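Local coordinates for protein amidohydrolase (Xanthomonas campestris pv. campestris, PDB 4DZH) that probably removes the amino group of adenosine-type nucleosides such as 5'-methylthioadenosine by hydrolysis, as a zinc-binding amidohydrolase with a TIM-barrel fold, at residues V136-Y140 and V225-T229; V257-A263 and R280-V285; A263-T267 and V285-N291; A157-I163 and L193-A199. One frame throughout, in Å; residues are numbered along the deposited sequence.

Contact 1: V136-Y140 and V225-T229. With ZN (zinc ion), chain E.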
loop_
_atom_site.group_PDB
_atom_site.type_symbol
_atom_site.label_atom_id
_atom_site.label_comp_id
_atom_site.label_asym_id
_atom_site.label_seq_id
_atom_site.Cartn_x
_atom_site.Cartn_y
_atom_site.Cartn_z
ATOM N N VAL A 136 6.739 1.516 -19.122
ATOM C CA VAL A 136 5.295 1.331 -19.061
ATOM C C VAL A 136 4.808 0.628 -20.284
ATOM O O VAL A 136 5.499 0.614 -21.327
ATOM C CB VAL A 136 4.521 2.674 -19.009
ATOM C CG1 VAL A 136 4.714 3.294 -17.692
ATOM C CG2 VAL A 136 4.945 3.631 -20.149
ATOM N N ASN A 137 3.622 0.030 -20.112
ATOM C CA ASN A 137 2.835 -0.516 -21.219
ATOM C C ASN A 137 1.621 0.392 -21.281
ATOM O O ASN A 137 0.616 0.162 -20.566
ATOM C CB ASN A 137 2.395 -1.924 -20.877
ATOM C CG ASN A 137 1.715 -2.622 -22.030
ATOM O OD1 ASN A 137 1.871 -2.254 -23.202
ATOM N ND2 ASN A 137 1.025 -3.691 -21.711
ATOM N N GLU A 138 1.720 1.419 -22.141
ATOM C CA GLU A 138 0.750 2.510 -22.192
ATOM C C GLU A 138 -0.448 2.183 -23.087
ATOM O O GLU A 138 -0.322 1.559 -24.141
ATOM C CB GLU A 138 1.450 3.754 -22.780
ATOM C CG GLU A 138 0.607 5.026 -22.673
ATOM C CD GLU A 138 0.209 5.384 -21.231
ATOM O OE1 GLU A 138 1.046 5.354 -20.262
ATOM O OE2 GLU A 138 -0.952 5.767 -21.080
ATOM N N ASN A 139 -1.635 2.642 -22.653
ATOM C CA ASN A 139 -2.841 2.327 -23.411
ATOM C C ASN A 139 -3.745 3.565 -23.389
ATOM O O ASN A 139 -4.538 3.737 -22.465
ATOM C CB ASN A 139 -3.488 1.117 -22.704
ATOM C CG ASN A 139 -4.687 0.558 -23.424
ATOM O OD1 ASN A 139 -5.339 1.232 -24.186
ATOM N ND2 ASN A 139 -5.019 -0.711 -23.120
ATOM N N TYR A 140 -3.580 4.472 -24.359
ATOM C CA TYR A 140 -4.391 5.693 -24.362
ATOM C C TYR A 140 -4.504 6.320 -25.763
ATOM O O TYR A 140 -3.723 5.990 -26.694
ATOM C CB TYR A 140 -3.898 6.753 -23.375
ATOM C CG TYR A 140 -5.045 7.582 -22.763
ATOM C CD1 TYR A 140 -5.947 7.004 -21.849
ATOM C CD2 TYR A 140 -5.244 8.925 -23.129
ATOM C CE1 TYR A 140 -6.962 7.738 -21.312
ATOM C CE2 TYR A 140 -6.278 9.658 -22.602
ATOM C CZ TYR A 140 -7.130 9.069 -21.688
ATOM O OH TYR A 140 -8.167 9.802 -21.133
ATOM N N VAL A 225 -0.304 -7.378 -28.872
ATOM C CA VAL A 225 -1.712 -6.990 -28.772
ATOM C C VAL A 225 -2.059 -6.799 -27.291
ATOM O O VAL A 225 -2.028 -7.738 -26.536
ATOM C CB VAL A 225 -2.614 -8.081 -29.421
ATOM C CG1 VAL A 225 -4.072 -7.723 -29.276
ATOM C CG2 VAL A 225 -2.229 -8.266 -30.894
ATOM N N HIS A 226 -2.400 -5.569 -26.885
ATOM C CA HIS A 226 -2.613 -5.213 -25.463
ATOM C C HIS A 226 -4.117 -5.061 -25.205
ATOM O O HIS A 226 -4.714 -4.088 -25.676
ATOM C CB HIS A 226 -1.920 -3.857 -25.259
ATOM C CG HIS A 226 -1.978 -3.305 -23.858
ATOM N ND1 HIS A 226 -1.338 -2.117 -23.516
ATOM C CD2 HIS A 226 -2.603 -3.722 -22.734
ATOM C CE1 HIS A 226 -1.554 -1.854 -22.242
ATOM N NE2 HIS A 226 -2.321 -2.810 -21.739
ATOM N N LEU A 227 -4.724 -5.994 -24.462
ATOM C CA LEU A 227 -6.187 -6.099 -24.404
ATOM C C LEU A 227 -6.734 -6.304 -22.994
ATOM O O LEU A 227 -6.409 -7.303 -22.328
ATOM C CB LEU A 227 -6.635 -7.264 -25.276
ATOM C CG LEU A 227 -8.103 -7.672 -25.283
ATOM C CD1 LEU A 227 -8.899 -6.591 -25.949
ATOM C CD2 LEU A 227 -8.283 -9.008 -26.068
ATOM N N HIS A 228 -7.595 -5.398 -22.534
ATOM C CA HIS A 228 -8.386 -5.696 -21.330
ATOM C C HIS A 228 -9.212 -6.957 -21.544
ATOM O O HIS A 228 -10.071 -6.972 -22.441
ATOM C CB HIS A 228 -9.350 -4.562 -20.973
ATOM C CG HIS A 228 -8.704 -3.236 -20.706
ATOM N ND1 HIS A 228 -8.879 -2.167 -21.553
ATOM C CD2 HIS A 228 -8.003 -2.766 -19.643
ATOM C CE1 HIS A 228 -8.276 -1.105 -21.046
ATOM N NE2 HIS A 228 -7.735 -1.436 -19.889
ATOM N N THR A 229 -9.006 -7.985 -20.723
ATOM C CA THR A 229 -9.646 -9.290 -20.976
ATOM C C THR A 229 -10.232 -9.916 -19.706
ATOM O O THR A 229 -9.513 -10.133 -18.718
ATOM C CB THR A 229 -8.614 -10.269 -21.561
ATOM O OG1 THR A 229 -7.952 -9.688 -22.690
ATOM C CG2 THR A 229 -9.282 -11.606 -22.023
HETATM ZN ZN ZN E . -7.000 -0.368 -18.149
HETATM O O HOH W 1 0.613 -0.980 -25.245
HETATM O O HOH W 2 -6.769 -2.784 -24.070
HETATM O O HOH W 3 -8.557 -1.085 -17.074
#
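The imidazole of His226 is inserted between Asn137 and Asn139, inside the TIM barrel of this amidohydrolase. Strands 136-139 and 225-229 are not paired: their axes stay 9.0 Å apart at 71°, and side chains bridge the interior between them. The amide of Asn137 lies over one ring face, ND2 reaching 3.2 Å from His226 CE1, with its plane turned only 21° from that of the ring. Over the opposite face lies Asn139 ND2, its amide inclined at 63°, while Asn139 CB comes to 3.6 Å from His226 CE1. Neither amide is hydrogen-bonded to the ring; Asn137 ND2 is spent on Ala78 O and His226 NE2 on His79 ND1.

Water supplies the polar links. One molecule sits in the ring plane, 2.8 Å from His226 ND1, and donates to both Asn137 OD1 and Glu138 O, so the ring is fixed at both nitrogens. A second water accepts from Asn139 ND2 and from His228 N.

With CG beside its backbone N, His228 turns towards the zinc that it shares with His79, His81 and Asp316, while its ND1 bonds to His201 O. His228 NE2 meets the zinc at 2.2 Å.

Contact 2: V257-A263 and R280-V285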
loop_
_atom_site.group_PDB
_atom_site.type_symbol
_atom_site.label_atom_id
_atom_site.label_comp_id
_atom_site.label_asym_id
_atom_site.label_seq_id
_atom_site.Cartn_x
_atom_site.Cartn_y
_atom_site.Cartn_z
ATOM N N VAL A 257 -5.483 -15.416 -29.259
ATOM C CA VAL A 257 -4.844 -16.011 -28.095
ATOM C C VAL A 257 -3.534 -16.702 -28.515
ATOM O O VAL A 257 -3.549 -17.824 -29.023
ATOM C CB VAL A 257 -5.798 -16.996 -27.418
ATOM C CG1 VAL A 257 -5.204 -17.592 -26.132
ATOM C CG2 VAL A 257 -7.124 -16.312 -27.121
ATOM N N ASN A 258 -2.399 -16.035 -28.300
ATOM C CA ASN A 258 -1.121 -16.509 -28.840
ATOM C C ASN A 258 0.034 -15.786 -28.139
ATOM O O ASN A 258 -0.208 -15.070 -27.177
ATOM C CB ASN A 258 -1.067 -16.325 -30.358
ATOM C CG ASN A 258 -1.361 -14.905 -30.783
ATOM O OD1 ASN A 258 -1.301 -13.989 -29.972
ATOM N ND2 ASN A 258 -1.668 -14.711 -32.050
ATOM N N ASP A 259 1.267 -15.946 -28.630
ATOM C CA ASP A 259 2.420 -15.314 -27.970
ATOM C C ASP A 259 2.580 -13.813 -28.244
ATOM O O ASP A 259 3.636 -13.239 -27.941
ATOM C CB ASP A 259 3.740 -16.041 -28.247
ATOM C CG ASP A 259 4.092 -16.103 -29.725
ATOM O OD1 ASP A 259 3.436 -15.425 -30.553
ATOM O OD2 ASP A 259 5.062 -16.821 -30.055
ATOM N N ARG A 260 1.544 -13.191 -28.803
ATOM C CA ARG A 260 1.503 -11.730 -28.931
ATOM C C ARG A 260 0.559 -11.073 -27.919
ATOM O O ARG A 260 0.560 -9.850 -27.790
ATOM C CB ARG A 260 1.035 -11.304 -30.307
ATOM C CG ARG A 260 1.960 -11.683 -31.443
ATOM C CD ARG A 260 1.484 -11.070 -32.772
ATOM N NE ARG A 260 2.385 -11.420 -33.865
ATOM C CZ ARG A 260 3.587 -10.871 -34.045
ATOM N NH1 ARG A 260 4.038 -9.950 -33.196
ATOM N NH2 ARG A 260 4.345 -11.244 -35.080
ATOM N N LEU A 261 -0.264 -11.859 -27.243
ATOM C CA LEU A 261 -1.347 -11.311 -26.418
ATOM C C LEU A 261 -0.894 -10.925 -25.028
ATOM O O LEU A 261 -0.382 -11.754 -24.283
ATOM C CB LEU A 261 -2.513 -12.294 -26.284
ATOM C CG LEU A 261 -3.770 -11.820 -25.530
ATOM C CD1 LEU A 261 -4.387 -10.538 -26.157
ATOM C CD2 LEU A 261 -4.844 -12.929 -25.403
ATOM N N ILE A 262 -1.135 -9.670 -24.675
ATOM C CA ILE A 262 -0.983 -9.207 -23.303
ATOM C C ILE A 262 -2.386 -9.035 -22.735
ATOM O O ILE A 262 -3.092 -8.080 -23.098
ATOM C CB ILE A 262 -0.242 -7.845 -23.270
ATOM C CG1 ILE A 262 1.043 -7.882 -24.104
ATOM C CG2 ILE A 262 0.006 -7.434 -21.814
ATOM C CD1 ILE A 262 1.681 -6.482 -24.346
ATOM N N ALA A 263 -2.818 -9.959 -21.872
ATOM C CA ALA A 263 -4.189 -9.978 -21.393
ATOM C C ALA A 263 -4.266 -9.313 -20.034
ATOM O O ALA A 263 -3.728 -9.820 -19.048
ATOM C CB ALA A 263 -4.679 -11.432 -21.279
ATOM N N ARG A 280 0.066 -21.172 -25.220
ATOM C CA ARG A 280 0.125 -20.231 -26.333
ATOM C C ARG A 280 1.069 -19.062 -26.130
ATOM O O ARG A 280 1.257 -18.262 -27.057
ATOM C CB ARG A 280 -1.253 -19.666 -26.598
ATOM C CG ARG A 280 -2.229 -20.743 -26.954
ATOM C CD ARG A 280 -2.043 -21.143 -28.392
ATOM N NE ARG A 280 -3.159 -22.002 -28.759
ATOM C CZ ARG A 280 -4.305 -21.550 -29.250
ATOM N NH1 ARG A 280 -4.468 -20.248 -29.488
ATOM N NH2 ARG A 280 -5.278 -22.413 -29.537
ATOM N N GLY A 281 1.647 -18.955 -24.935
ATOM C CA GLY A 281 2.607 -17.902 -24.654
ATOM C C GLY A 281 1.968 -16.564 -24.304
ATOM O O GLY A 281 2.533 -15.502 -24.602
ATOM N N VAL A 282 0.776 -16.615 -23.723
ATOM C CA VAL A 282 0.069 -15.386 -23.394
ATOM C C VAL A 282 0.644 -14.817 -22.108
ATOM O O VAL A 282 0.968 -15.589 -21.177
ATOM C CB VAL A 282 -1.402 -15.656 -23.144
ATOM C CG1 VAL A 282 -2.146 -14.365 -22.788
ATOM C CG2 VAL A 282 -2.037 -16.259 -24.418
ATOM N N SER A 283 0.788 -13.482 -22.049
ATOM C CA SER A 283 1.104 -12.840 -20.757
ATOM C C SER A 283 -0.150 -12.281 -20.093
ATOM O O SER A 283 -1.043 -11.755 -20.754
ATOM C CB SER A 283 2.135 -11.732 -20.921
ATOM O OG SER A 283 3.384 -12.229 -21.371
ATOM N N VAL A 284 -0.219 -12.395 -18.773
ATOM C CA VAL A 284 -1.309 -11.795 -18.005
ATOM C C VAL A 284 -0.720 -10.623 -17.210
ATOM O O VAL A 284 0.302 -10.783 -16.514
ATOM C CB VAL A 284 -1.990 -12.814 -17.067
ATOM C CG1 VAL A 284 -2.970 -12.148 -16.170
ATOM C CG2 VAL A 284 -2.773 -13.832 -17.928
ATOM N N VAL A 285 -1.358 -9.466 -17.320
ATOM C CA VAL A 285 -1.027 -8.344 -16.403
ATOM C C VAL A 285 -2.056 -8.244 -15.277
ATOM O O VAL A 285 -3.259 -8.014 -15.493
ATOM C CB VAL A 285 -0.994 -7.024 -17.154
ATOM C CG1 VAL A 285 -0.593 -5.923 -16.146
ATOM C CG2 VAL A 285 0.001 -7.098 -18.324
#
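Val282 spreads its two methyl branches between Val257 and Leu261. Its CG1, anti to the backbone N, runs beside the leucine side chain, which points the same way, and comes to 4.0 Å from Leu261 CD2. The other branch, CG2, meets Val257 at a slant, 3.8 Å from Val257 CG1, and also rests against Asn258 O. Further along, Ile262 and Val285 lie side by side on the same course, pressed closely together with Ile262 CG2 3.5 Å from Val285 CG2; Val285 also packs on Ala78 and His79 of strand 69-80.

Behind these side chains is the parallel pairing of a beta-alpha-beta unit, in which helix 271-280 connects strand 261-265 to strand 283-286 in the barrel. Ile262 pairs with Ser283 and Ala263 with Val284. The ladder runs from Ser283 N to Leu261 O, through a nearly straight bond from Ala263 N to Ser283 O (2.8 Å, 172°), to Val285 N on Ala263 O.

At the entry to the strands, the helix ends in a Schellman motif at Gly281, whose O receives a CA-H...O contact from Asp259. Asn258 opens a type I turn to Leu261, and its OD1 takes the N-H of Arg260 in an Asx turn. Arg280 bends at chi2 (-79°) and folds its chain over Val257 O; Arg280 NH1 donates to Val257 O at 2.6 Å, in the guanidinium plane but bent (137°).

Contact 3: A263-T267 and V285-N291. With MG (magnesium ion), chain B.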
loop_
_atom_site.group_PDB
_atom_site.type_symbol
_atom_site.label_atom_id
_atom_site.label_comp_id
_atom_site.label_asym_id
_atom_site.label_seq_id
_atom_site.Cartn_x
_atom_site.Cartn_y
_atom_site.Cartn_z
ATOM N N ALA A 263 -2.818 -9.959 -21.872
ATOM C CA ALA A 263 -4.189 -9.978 -21.393
ATOM C C ALA A 263 -4.266 -9.313 -20.034
ATOM O O ALA A 263 -3.728 -9.820 -19.048
ATOM C CB ALA A 263 -4.679 -11.432 -21.279
ATOM N N VAL A 264 -4.973 -8.200 -19.972
ATOM C CA VAL A 264 -4.989 -7.404 -18.734
ATOM C C VAL A 264 -6.199 -7.707 -17.857
ATOM O O VAL A 264 -7.332 -7.871 -18.347
ATOM C CB VAL A 264 -4.949 -5.921 -19.095
ATOM C CG1 VAL A 264 -4.830 -5.065 -17.814
ATOM C CG2 VAL A 264 -3.744 -5.665 -20.023
ATOM N N HIS A 265 -5.947 -7.857 -16.563
ATOM C CA HIS A 265 -6.965 -8.028 -15.505
ATOM C C HIS A 265 -7.256 -9.481 -15.223
ATOM O O HIS A 265 -6.844 -10.035 -14.214
ATOM C CB HIS A 265 -8.237 -7.187 -15.701
ATOM C CG HIS A 265 -7.986 -5.697 -15.695
ATOM N ND1 HIS A 265 -7.407 -5.033 -14.628
ATOM C CD2 HIS A 265 -8.268 -4.743 -16.621
ATOM C CE1 HIS A 265 -7.333 -3.735 -14.899
ATOM N NE2 HIS A 265 -7.825 -3.537 -16.113
ATOM N N MET A 266 -7.992 -10.085 -16.139
ATOM C CA MET A 266 -8.173 -11.533 -16.116
ATOM C C MET A 266 -8.652 -12.009 -14.734
ATOM O O MET A 266 -8.073 -12.963 -14.175
ATOM C CB MET A 266 -6.855 -12.204 -16.577
ATOM C CG MET A 266 -6.459 -11.921 -18.035
ATOM S SD MET A 266 -7.448 -12.936 -19.170
ATOM C CE MET A 266 -6.275 -14.290 -19.452
ATOM N N THR A 267 -9.688 -11.360 -14.177
ATOM C CA THR A 267 -10.254 -11.711 -12.864
ATOM C C THR A 267 -11.215 -12.882 -12.923
ATOM O O THR A 267 -11.361 -13.637 -11.960
ATOM C CB THR A 267 -11.024 -10.559 -12.191
ATOM O OG1 THR A 267 -12.138 -10.190 -12.985
ATOM C CG2 THR A 267 -10.116 -9.307 -11.978
ATOM N N VAL A 285 -1.358 -9.466 -17.320
ATOM C CA VAL A 285 -1.027 -8.344 -16.403
ATOM C C VAL A 285 -2.056 -8.244 -15.277
ATOM O O VAL A 285 -3.259 -8.014 -15.493
ATOM C CB VAL A 285 -0.994 -7.024 -17.154
ATOM C CG1 VAL A 285 -0.593 -5.923 -16.146
ATOM C CG2 VAL A 285 0.001 -7.098 -18.324
ATOM N N HIS A 286 -1.554 -8.366 -14.045
ATOM C CA HIS A 286 -2.346 -8.290 -12.833
ATOM C C HIS A 286 -2.323 -6.869 -12.277
ATOM O O HIS A 286 -1.251 -6.310 -12.042
ATOM C CB HIS A 286 -1.756 -9.312 -11.849
ATOM C CG HIS A 286 -2.482 -9.442 -10.542
ATOM N ND1 HIS A 286 -3.857 -9.335 -10.400
ATOM C CD2 HIS A 286 -2.003 -9.697 -9.296
ATOM C CE1 HIS A 286 -4.180 -9.510 -9.132
ATOM N NE2 HIS A 286 -3.074 -9.737 -8.439
ATOM N N CYS A 287 -3.510 -6.305 -12.095
ATOM C CA CYS A 287 -3.737 -4.954 -11.563
ATOM C C CYS A 287 -4.621 -5.083 -10.304
ATOM O O CYS A 287 -5.820 -4.747 -10.298
ATOM C CB CYS A 287 -4.442 -4.102 -12.623
ATOM S SG CYS A 287 -3.509 -3.933 -14.158
ATOM N N PRO A 288 -4.040 -5.569 -9.206
ATOM C CA PRO A 288 -4.883 -5.900 -8.052
ATOM C C PRO A 288 -5.609 -4.709 -7.418
ATOM O O PRO A 288 -6.743 -4.811 -6.969
ATOM C CB PRO A 288 -3.883 -6.511 -7.048
ATOM C CG PRO A 288 -2.484 -6.043 -7.532
ATOM C CD PRO A 288 -2.616 -5.955 -9.032
ATOM N N GLU A 289 -4.926 -3.555 -7.286
ATOM C CA GLU A 289 -5.574 -2.470 -6.571
ATOM C C GLU A 289 -6.792 -1.943 -7.327
ATOM O O GLU A 289 -7.840 -1.643 -6.675
ATOM C CB GLU A 289 -4.574 -1.337 -6.178
ATOM C CG GLU A 289 -3.465 -1.855 -5.221
ATOM C CD GLU A 289 -2.479 -0.819 -4.735
ATOM O OE1 GLU A 289 -2.671 0.402 -5.027
ATOM O OE2 GLU A 289 -1.546 -1.248 -4.006
ATOM N N SER A 290 -6.666 -1.796 -8.651
ATOM C CA SER A 290 -7.794 -1.381 -9.472
ATOM C C SER A 290 -8.914 -2.417 -9.378
ATOM O O SER A 290 -10.088 -2.035 -9.228
ATOM C CB SER A 290 -7.359 -1.204 -10.914
ATOM O OG SER A 290 -8.490 -0.987 -11.756
ATOM N N ASN A 291 -8.543 -3.703 -9.461
ATOM C CA ASN A 291 -9.550 -4.782 -9.413
ATOM C C ASN A 291 -10.317 -4.725 -8.067
ATOM O O ASN A 291 -11.554 -4.923 -8.002
ATOM C CB ASN A 291 -8.909 -6.169 -9.530
ATOM C CG ASN A 291 -8.257 -6.477 -10.875
ATOM O OD1 ASN A 291 -7.483 -7.439 -10.966
ATOM N ND2 ASN A 291 -8.552 -5.689 -11.931
HETATM MG MG MG B . -1.927 2.218 -5.463
HETATM O O HOH W 4 -5.658 -8.435 -12.383
HETATM O O HOH W 5 -0.512 1.234 -6.570
HETATM O O HOH W 6 -3.457 3.222 -4.305
HETATM O O HOH W 7 -0.735 2.385 -3.699
#
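With CG beside its own backbone N (chi1 -62°), His265 turns its ring to Cys287 and Asn291. Asn291 has a similar first torsion (-67°), which carries its amide from the first turn of helix 288-293 to the ring: Asn291 ND2 stands 3.0 Å from His265 ND1, the two planes 59° apart. Cys287, at the N-cap position, brings CB to 3.7 Å from His265 CE1, and its SG approaches the ring obliquely. Val264 CG1 lies over a face of the same ring and touches Cys287 SG at 4.0 Å. From the direction opposite to Asn291, Thr267 sets CG2 against the amide oxygen.

The backbone holds the base of this cluster. Val264 pairs with Val285 in parallel, and His265 N donates to Val285 O at 2.9 Å. One water then ties strand ends to helix, donating to His265 O and Asn291 OD1 and accepting from Cys287 N; His286 ND1 also bonds it.

Glu289 OE1 binds magnesium at 2.0 Å alongside Asn321 and Asp323. Ser290 OG bonds to the zinc ligand Asp316, placing Ser290 in the second shell of the zinc site at the C-terminal ends of the barrel strands, as in the amidohydrolase fold.

Contact 4: A157-I163 and L193-A199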
loop_
_atom_site.group_PDB
_atom_site.type_symbol
_atom_site.label_atom_id
_atom_site.label_comp_id
_atom_site.label_asym_id
_atom_site.label_seq_id
_atom_site.Cartn_x
_atom_site.Cartn_y
_atom_site.Cartn_z
ATOM N N ALA A 157 8.962 2.764 -23.108
ATOM C CA ALA A 157 7.536 2.462 -23.207
ATOM C C ALA A 157 7.201 1.571 -24.368
ATOM O O ALA A 157 7.720 1.727 -25.476
ATOM C CB ALA A 157 6.751 3.759 -23.358
ATOM N N LEU A 158 6.247 0.693 -24.109
ATOM C CA LEU A 158 5.500 0.024 -25.203
ATOM C C LEU A 158 4.207 0.822 -25.304
ATOM O O LEU A 158 3.435 0.886 -24.314
ATOM C CB LEU A 158 5.211 -1.439 -24.826
ATOM C CG LEU A 158 4.383 -2.203 -25.888
ATOM C CD1 LEU A 158 5.082 -2.263 -27.247
ATOM C CD2 LEU A 158 4.055 -3.625 -25.423
ATOM N N VAL A 159 4.000 1.490 -26.440
ATOM C CA VAL A 159 2.901 2.454 -26.571
ATOM C C VAL A 159 1.823 1.854 -27.434
ATOM O O VAL A 159 2.085 1.423 -28.565
ATOM C CB VAL A 159 3.393 3.778 -27.189
ATOM C CG1 VAL A 159 2.214 4.726 -27.424
ATOM C CG2 VAL A 159 4.411 4.435 -26.269
ATOM N N GLY A 160 0.617 1.791 -26.890
ATOM C CA GLY A 160 -0.457 1.164 -27.648
ATOM C C GLY A 160 -1.277 2.107 -28.509
ATOM O O GLY A 160 -1.633 3.214 -28.073
ATOM N N ALA A 161 -1.639 1.631 -29.696
ATOM C CA ALA A 161 -2.528 2.350 -30.587
ATOM C C ALA A 161 -3.936 1.809 -30.328
ATOM O O ALA A 161 -4.239 0.642 -30.601
ATOM C CB ALA A 161 -2.105 2.085 -32.072
ATOM N N VAL A 162 -4.781 2.644 -29.732
ATOM C CA VAL A 162 -6.148 2.225 -29.407
ATOM C C VAL A 162 -6.965 1.844 -30.650
ATOM O O VAL A 162 -6.974 2.591 -31.654
ATOM C CB VAL A 162 -6.918 3.358 -28.644
ATOM C CG1 VAL A 162 -8.370 2.960 -28.397
ATOM C CG2 VAL A 162 -6.246 3.716 -27.326
ATOM N N ILE A 163 -7.654 0.703 -30.572
ATOM C CA ILE A 163 -8.628 0.341 -31.586
ATOM C C ILE A 163 -9.979 0.156 -30.868
ATOM O O ILE A 163 -10.066 -0.602 -29.894
ATOM C CB ILE A 163 -8.263 -0.995 -32.268
ATOM C CG1 ILE A 163 -6.879 -0.926 -32.912
ATOM C CG2 ILE A 163 -9.370 -1.427 -33.252
ATOM C CD1 ILE A 163 -6.781 0.115 -34.084
ATOM N N LEU A 193 14.147 3.072 -27.337
ATOM C CA LEU A 193 13.341 3.348 -26.149
ATOM C C LEU A 193 11.837 3.028 -26.317
ATOM O O LEU A 193 11.204 2.567 -25.358
ATOM C CB LEU A 193 13.522 4.807 -25.732
ATOM C CG LEU A 193 14.620 5.151 -24.717
ATOM C CD1 LEU A 193 14.684 6.665 -24.491
ATOM C CD2 LEU A 193 14.456 4.405 -23.395
ATOM N N ILE A 194 11.288 3.323 -27.500
ATOM C CA ILE A 194 9.851 3.244 -27.762
ATOM C C ILE A 194 9.558 2.139 -28.751
ATOM O O ILE A 194 10.189 2.056 -29.841
ATOM C CB ILE A 194 9.324 4.546 -28.365
ATOM C CG1 ILE A 194 9.715 5.777 -27.503
ATOM C CG2 ILE A 194 7.801 4.438 -28.640
ATOM C CD1 ILE A 194 9.160 5.745 -26.099
ATOM N N SER A 195 8.649 1.256 -28.348
ATOM C CA SER A 195 8.063 0.285 -29.266
ATOM C C SER A 195 6.539 0.459 -29.271
ATOM O O SER A 195 5.962 1.155 -28.399
ATOM C CB SER A 195 8.447 -1.148 -28.880
ATOM O OG SER A 195 9.849 -1.339 -29.020
ATOM N N THR A 196 5.890 -0.184 -30.239
ATOM C CA THR A 196 4.469 0.043 -30.416
ATOM C C THR A 196 3.673 -1.250 -30.377
ATOM O O THR A 196 4.193 -2.324 -30.699
ATOM C CB THR A 196 4.167 0.780 -31.730
ATOM O OG1 THR A 196 4.549 -0.027 -32.861
ATOM C CG2 THR A 196 4.912 2.136 -31.770
ATOM N N ALA A 197 2.409 -1.134 -29.973
ATOM C CA ALA A 197 1.528 -2.314 -29.883
ATOM C C ALA A 197 0.144 -1.917 -30.357
ATOM O O ALA A 197 -0.166 -0.729 -30.421
ATOM C CB ALA A 197 1.425 -2.774 -28.410
ATOM N N PHE A 198 -0.674 -2.902 -30.737
ATOM C CA PHE A 198 -2.085 -2.643 -30.905
ATOM C C PHE A 198 -2.763 -2.728 -29.558
ATOM O O PHE A 198 -2.445 -3.607 -28.754
ATOM C CB PHE A 198 -2.689 -3.665 -31.842
ATOM C CG PHE A 198 -2.442 -3.355 -33.306
ATOM C CD1 PHE A 198 -3.222 -2.398 -33.968
ATOM C CD2 PHE A 198 -1.418 -3.990 -34.009
ATOM C CE1 PHE A 198 -2.989 -2.099 -35.310
ATOM C CE2 PHE A 198 -1.179 -3.697 -35.349
ATOM C CZ PHE A 198 -1.960 -2.762 -36.012
ATOM N N ALA A 199 -3.713 -1.831 -29.317
ATOM C CA ALA A 199 -4.473 -1.833 -28.082
ATOM C C ALA A 199 -5.977 -1.838 -28.361
ATOM O O ALA A 199 -6.671 -0.841 -28.100
ATOM C CB ALA A 199 -4.091 -0.630 -27.207
#
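Leu158 leans across to Ser195 and Ala197. Its CG is anti to the backbone N (chi1 178°) and chi2 is 60°, which lays CD1 along the neighbouring strand, 3.9 Å from Ala197 CB and equally near Ser195 CB, and close to Thr196 O. On the other face of the sheet, Ile194 keeps CG1 beside its backbone N and turns again at chi2 (-61°), bringing CD1 to 4.2 Å from Ala157 CB. Its CG2 branch crosses Val159 at a slant, 4.1 Å from Val159 CG2. Ile163, bent in the same way as Ile194, puts CG1 at the edge of the Phe198 ring, 4.1 Å from CD1.

Small residues fill the middle. Gly160 pairs with Ala197, and its CA lies 4.1 Å from Ala199 CB, so the strands meet here with little side-chain bulk.

Six parallel bridges run without a break from Ala157-Ile194 to Val162-Ala199. Seven backbone hydrogen bonds alternate between the strands, from Ala157 N on Leu193 O to Ile163 N on Ala199 O; the bond from Val159 N to Ser195 O is 2.8 Å long.

The pair belongs to the beta-alpha-beta unit whose crossover is helix 174-188. Thr196 and Phe198 face that helix, and Phe198 also packs on helix 208-221, whereas Leu158, Val162 and Ala199 touch strand 133-139 towards the barrel interior.

Contacts 2, 3 and 4 are strand pairs of the barrel wall; contact 1 spans the interior, where His228 binds the zinc. Contact 4 is nested within the chain loop closed by contact 1, and the two join through His226 N and Phe198 O, 2.7 Å apart. Strand 225-229 of contact 1 pairs with strand 261-265: Val225 O lies 2.8 Å from Ile262 N in contact 2, and Leu227 O 2.9 Å from Val264 N in contact 3. Contacts 2 and 3 share Ala263 and Val285, being successive levels of one strand pair. At the metal end, His228 CD2 is 3.6 Å from His265 NE2 of contact 3, whereas contacts 3 and 4 do not touch, their centres about 19 Å apart.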